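Nucleoprotein (PDB 4H5P) encapsidates the single-stranded genomic RNA of Rift Valley fever virus, protecting it from nucleases and forming the template for transcription and replication. Local coordinates at residues E124-T129 against S170-Q175. Sequence-based numbering, arbitrary orientation.
Sequences EWLPVT and SLYLLQ. With nucleotides of chain E.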
ATOM      1  N   GLU A 124     -16.791 -27.724  -1.143  1.00 43.43           N
ATOM      2  CA  GLU A 124     -15.435 -28.003  -0.661  1.00 44.23           C
ATOM      3  C   GLU A 124     -14.313 -27.340  -1.487  1.00 47.71           C
ATOM      4  O   GLU A 124     -13.132 -27.527  -1.164  1.00 48.96           O
ATOM      5  CB  GLU A 124     -15.209 -29.520  -0.560  1.00 48.45           C
ATOM      6  CG  GLU A 124     -16.129 -30.204   0.450  1.00 61.26           C
ATOM      7  CD  GLU A 124     -16.254 -29.566   1.824  1.00 73.94           C
ATOM      8  OE1 GLU A 124     -15.229 -29.511   2.545  1.00 71.61           O
ATOM      9  OE2 GLU A 124     -17.375 -29.125   2.180  1.00 44.77           O
ATOM     10  N   TRP A 125     -14.668 -26.518  -2.491  1.00 41.88           N
ATOM     11  CA  TRP A 125     -13.693 -25.828  -3.336  1.00 40.84           C
ATOM     12  C   TRP A 125     -13.812 -24.298  -3.204  1.00 40.59           C
ATOM     13  O   TRP A 125     -13.091 -23.570  -3.879  1.00 40.34           O
ATOM     14  CB  TRP A 125     -13.833 -26.289  -4.804  1.00 40.33           C
ATOM     15  CG  TRP A 125     -13.521 -27.745  -4.974  1.00 44.64           C
ATOM     16  CD1 TRP A 125     -12.330 -28.360  -4.715  1.00 49.54           C
ATOM     17  CD2 TRP A 125     -14.437 -28.783  -5.344  1.00 46.20           C
ATOM     18  NE1 TRP A 125     -12.443 -29.715  -4.913  1.00 51.88           N
ATOM     19  CE2 TRP A 125     -13.724 -30.002  -5.311  1.00 53.27           C
ATOM     20  CE3 TRP A 125     -15.792 -28.804  -5.717  1.00 47.58           C
ATOM     21  CZ2 TRP A 125     -14.315 -31.228  -5.653  1.00 55.30           C
ATOM     22  CZ3 TRP A 125     -16.381 -30.018  -6.049  1.00 51.53           C
ATOM     23  CH2 TRP A 125     -15.645 -31.211  -6.024  1.00 54.96           C
ATOM     24  N   LEU A 126     -14.663 -23.825  -2.286  1.00 35.76           N
ATOM     25  CA  LEU A 126     -14.897 -22.403  -2.018  1.00 33.71           C
ATOM     26  C   LEU A 126     -13.847 -21.850  -1.033  1.00 38.82           C
ATOM     27  O   LEU A 126     -13.261 -22.651  -0.304  1.00 39.21           O
ATOM     28  CB  LEU A 126     -16.323 -22.208  -1.447  1.00 33.15           C
ATOM     29  CG  LEU A 126     -17.499 -22.729  -2.286  1.00 36.39           C
ATOM     30  CD1 LEU A 126     -18.793 -22.660  -1.508  1.00 37.22           C
ATOM     31  CD2 LEU A 126     -17.653 -21.963  -3.602  1.00 33.16           C
ATOM     32  N   PRO A 127     -13.607 -20.504  -0.956  1.00 35.81           N
ATOM     33  CA  PRO A 127     -12.617 -19.983   0.017  1.00 36.62           C
ATOM     34  C   PRO A 127     -12.923 -20.395   1.465  1.00 43.47           C
ATOM     35  O   PRO A 127     -11.997 -20.608   2.246  1.00 45.20           O
ATOM     36  CB  PRO A 127     -12.715 -18.465  -0.170  1.00 37.19           C
ATOM     37  CG  PRO A 127     -13.153 -18.303  -1.614  1.00 39.50           C
ATOM     38  CD  PRO A 127     -14.173 -19.403  -1.767  1.00 35.63           C
ATOM     39  N   VAL A 128     -14.215 -20.520   1.817  1.00 40.40           N
ATOM     40  CA  VAL A 128     -14.686 -21.028   3.113  1.00 41.94           C
ATOM     41  C   VAL A 128     -15.595 -22.205   2.764  1.00 45.43           C
ATOM     42  O   VAL A 128     -16.619 -22.002   2.114  1.00 43.65           O
ATOM     43  CB  VAL A 128     -15.369 -19.976   4.030  1.00 46.06           C
ATOM     44  CG1 VAL A 128     -15.798 -20.603   5.352  1.00 48.94           C
ATOM     45  CG2 VAL A 128     -14.454 -18.791   4.296  1.00 45.37           C
ATOM     46  N   THR A 129     -15.173 -23.436   3.104  1.00 43.33           N
ATOM     47  CA  THR A 129     -15.903 -24.659   2.749  1.00 43.79           C
ATOM     48  C   THR A 129     -17.134 -24.871   3.621  1.00 50.82           C
ATOM     49  O   THR A 129     -17.283 -24.223   4.661  1.00 51.30           O
ATOM     50  CB  THR A 129     -14.979 -25.886   2.810  1.00 50.04           C
ATOM     51  OG1 THR A 129     -14.512 -26.063   4.149  1.00 47.66           O
ATOM     52  CG2 THR A 129     -13.793 -25.784   1.840  1.00 48.07           C
ATOM     53  N   SER A 170     -24.917 -13.671   6.835  1.00 45.58           N
ATOM     54  CA  SER A 170     -23.834 -12.840   7.388  1.00 45.27           C
ATOM     55  C   SER A 170     -22.784 -13.673   8.126  1.00 50.79           C
ATOM     56  O   SER A 170     -21.634 -13.246   8.187  1.00 52.08           O
ATOM     57  CB  SER A 170     -24.385 -11.775   8.327  1.00 49.31           C
ATOM     58  OG  SER A 170     -25.133 -10.817   7.603  1.00 58.63           O
ATOM     59  N   LEU A 171     -23.157 -14.857   8.681  1.00 47.63           N
ATOM     60  CA  LEU A 171     -22.194 -15.750   9.349  1.00 47.85           C
ATOM     61  C   LEU A 171     -21.180 -16.235   8.307  1.00 48.93           C
ATOM     62  O   LEU A 171     -19.990 -16.283   8.607  1.00 48.57           O
ATOM     63  CB  LEU A 171     -22.880 -16.934  10.068  1.00 50.17           C
ATOM     64  CG  LEU A 171     -21.969 -17.873  10.895  1.00 56.27           C
ATOM     65  CD1 LEU A 171     -21.545 -17.240  12.207  1.00 59.24           C
ATOM     66  CD2 LEU A 171     -22.648 -19.186  11.180  1.00 59.89           C
ATOM     67  N   TYR A 172     -21.647 -16.513   7.058  1.00 43.88           N
ATOM     68  CA  TYR A 172     -20.764 -16.876   5.951  1.00 41.05           C
ATOM     69  C   TYR A 172     -19.932 -15.681   5.526  1.00 41.87           C
ATOM     70  O   TYR A 172     -18.727 -15.826   5.348  1.00 39.81           O
ATOM     71  CB  TYR A 172     -21.512 -17.434   4.722  1.00 40.21           C
ATOM     72  CG  TYR A 172     -20.533 -17.950   3.683  1.00 41.13           C
ATOM     73  CD1 TYR A 172     -19.831 -19.133   3.890  1.00 44.37           C
ATOM     74  CD2 TYR A 172     -20.211 -17.192   2.561  1.00 39.40           C
ATOM     75  CE1 TYR A 172     -18.872 -19.577   2.983  1.00 44.31           C
ATOM     76  CE2 TYR A 172     -19.246 -17.623   1.649  1.00 38.77           C
ATOM     77  CZ  TYR A 172     -18.587 -18.825   1.859  1.00 46.95           C
ATOM     78  OH  TYR A 172     -17.628 -19.287   0.985  1.00 49.54           O
ATOM     79  N   LEU A 173     -20.590 -14.509   5.344  1.00 38.87           N
ATOM     80  CA  LEU A 173     -19.979 -13.258   4.877  1.00 37.49           C
ATOM     81  C   LEU A 173     -18.830 -12.839   5.775  1.00 43.58           C
ATOM     82  O   LEU A 173     -17.822 -12.354   5.272  1.00 42.88           O
ATOM     83  CB  LEU A 173     -21.024 -12.129   4.755  1.00 37.39           C
ATOM     84  CG  LEU A 173     -22.031 -12.219   3.565  1.00 39.34           C
ATOM     85  CD1 LEU A 173     -22.935 -11.009   3.521  1.00 38.54           C
ATOM     86  CD2 LEU A 173     -21.311 -12.309   2.209  1.00 37.67           C
ATOM     87  N   LEU A 174     -18.956 -13.094   7.092  1.00 41.56           N
ATOM     88  CA  LEU A 174     -17.940 -12.807   8.093  1.00 42.47           C
ATOM     89  C   LEU A 174     -16.682 -13.653   7.837  1.00 45.07           C
ATOM     90  O   LEU A 174     -15.587 -13.099   7.795  1.00 44.93           O
ATOM     91  CB  LEU A 174     -18.524 -13.080   9.501  1.00 45.32           C
ATOM     92  CG  LEU A 174     -17.626 -12.886  10.729  1.00 52.08           C
ATOM     93  CD1 LEU A 174     -17.181 -11.437  10.877  1.00 52.91           C
ATOM     94  CD2 LEU A 174     -18.340 -13.340  11.994  1.00 56.83           C
ATOM     95  N   GLN A 175     -16.843 -14.978   7.638  1.00 40.52           N
ATOM     96  CA  GLN A 175     -15.730 -15.900   7.387  1.00 39.43           C
ATOM     97  C   GLN A 175     -15.092 -15.622   6.040  1.00 41.93           C
ATOM     98  O   GLN A 175     -13.871 -15.506   5.956  1.00 43.39           O
ATOM     99  CB  GLN A 175     -16.173 -17.378   7.452  1.00 40.50           C
ATOM    100  CG  GLN A 175     -17.087 -17.749   8.613  1.00 52.56           C
ATOM    101  CD  GLN A 175     -16.644 -17.223   9.968  1.00 68.41           C
ATOM    102  OE1 GLN A 175     -15.502 -17.426  10.417  1.00 60.02           O
ATOM    103  NE2 GLN A 175     -17.550 -16.533  10.648  1.00 58.05           N
TER
ATOM    104  P     U E   7      -6.227 -13.344  -4.899  1.00 46.96           P
ATOM    105  OP1   U E   7      -5.746 -12.012  -5.352  1.00 47.27           O
ATOM    106  OP2   U E   7      -5.827 -14.557  -5.642  1.00 47.82           O
ATOM    107  O5'   U E   7      -5.816 -13.580  -3.369  1.00 47.64           O
ATOM    108  C5'   U E   7      -5.395 -12.499  -2.525  1.00 47.51           C
ATOM    109  C4'   U E   7      -5.131 -13.015  -1.121  1.00 47.23           C
ATOM    110  O4'   U E   7      -6.389 -13.379  -0.505  1.00 47.28           O
ATOM    111  C3'   U E   7      -4.299 -14.279  -1.074  1.00 47.56           C
ATOM    112  O3'   U E   7      -2.916 -13.944  -1.063  1.00 47.96           O
ATOM    113  C2'   U E   7      -4.757 -14.937   0.229  1.00 47.48           C
ATOM    114  O2'   U E   7      -4.067 -14.472   1.373  1.00 47.64           O
ATOM    115  C1'   U E   7      -6.234 -14.545   0.287  1.00 47.20           C
ATOM    116  N1    U E   7      -7.186 -15.632  -0.223  1.00 47.12           N
ATOM    117  C2    U E   7      -7.412 -16.771   0.558  1.00 47.04           C
ATOM    118  O2    U E   7      -6.878 -16.966   1.644  1.00 46.89           O
ATOM    119  N3    U E   7      -8.281 -17.695  -0.003  1.00 46.96           N
ATOM    120  C4    U E   7      -8.957 -17.584  -1.218  1.00 46.85           C
ATOM    121  O4    U E   7      -9.701 -18.491  -1.585  1.00 46.73           O
ATOM    122  C5    U E   7      -8.667 -16.381  -1.973  1.00 46.57           C
ATOM    123  C6    U E   7      -7.814 -15.475  -1.464  1.00 46.69           C
TER
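Val128 overlaps the Tyr172 ring near CE1, its CB 3.7 Å from that atom and lying off the ring plane. The contact packs a loop against a helix in the all-helical phlebovirus nucleocapsid fold: residues 124-129 link helix 112-122 to helix 130-134, and residues 170-175 lie within the long helix 159-180. A tyrosine suits this place because it is long enough to span the gap, with CG anti to the backbone N (chi1 -173°) and the ring carried out to the loop. Its hydroxyl arrives beside Val128 O, with OH and O 3.1 Å apart and the carbonyl oxygen in the plane of the ring at its edge; this is a possible hydrogen bond, though the proton has another acceptor within reach. Leu126 adds an apolar neighbour, its CB 4.0 Å from Tyr172 OH, and Met133 and Tyr140 also touch the tyrosine side chain. A beta-branched valine fits here because its two methyls divide the work: CG1 touches both Tyr172 CE1 and Gln175 CB, and CG2 lies against the Gln175 backbone, 3.7 Å from its C. Pro127 faces the RNA, with CB 3.3 Å from O4 of uridine U7 of chain E; its compact, rigid ring presents carbon to the base edge and also packs on Phe176, Val179 and Ile180. On the same loop Trp125, important for dimerization, packs on Val25 of a second subunit. Of the Gln175 side chain, CB is the atom that meets Val128; the chain then bends at chi2 (-47°) and folds back along its own helix, where NE2 donates to Leu171 O at 3.2 Å, nearly within the amide plane.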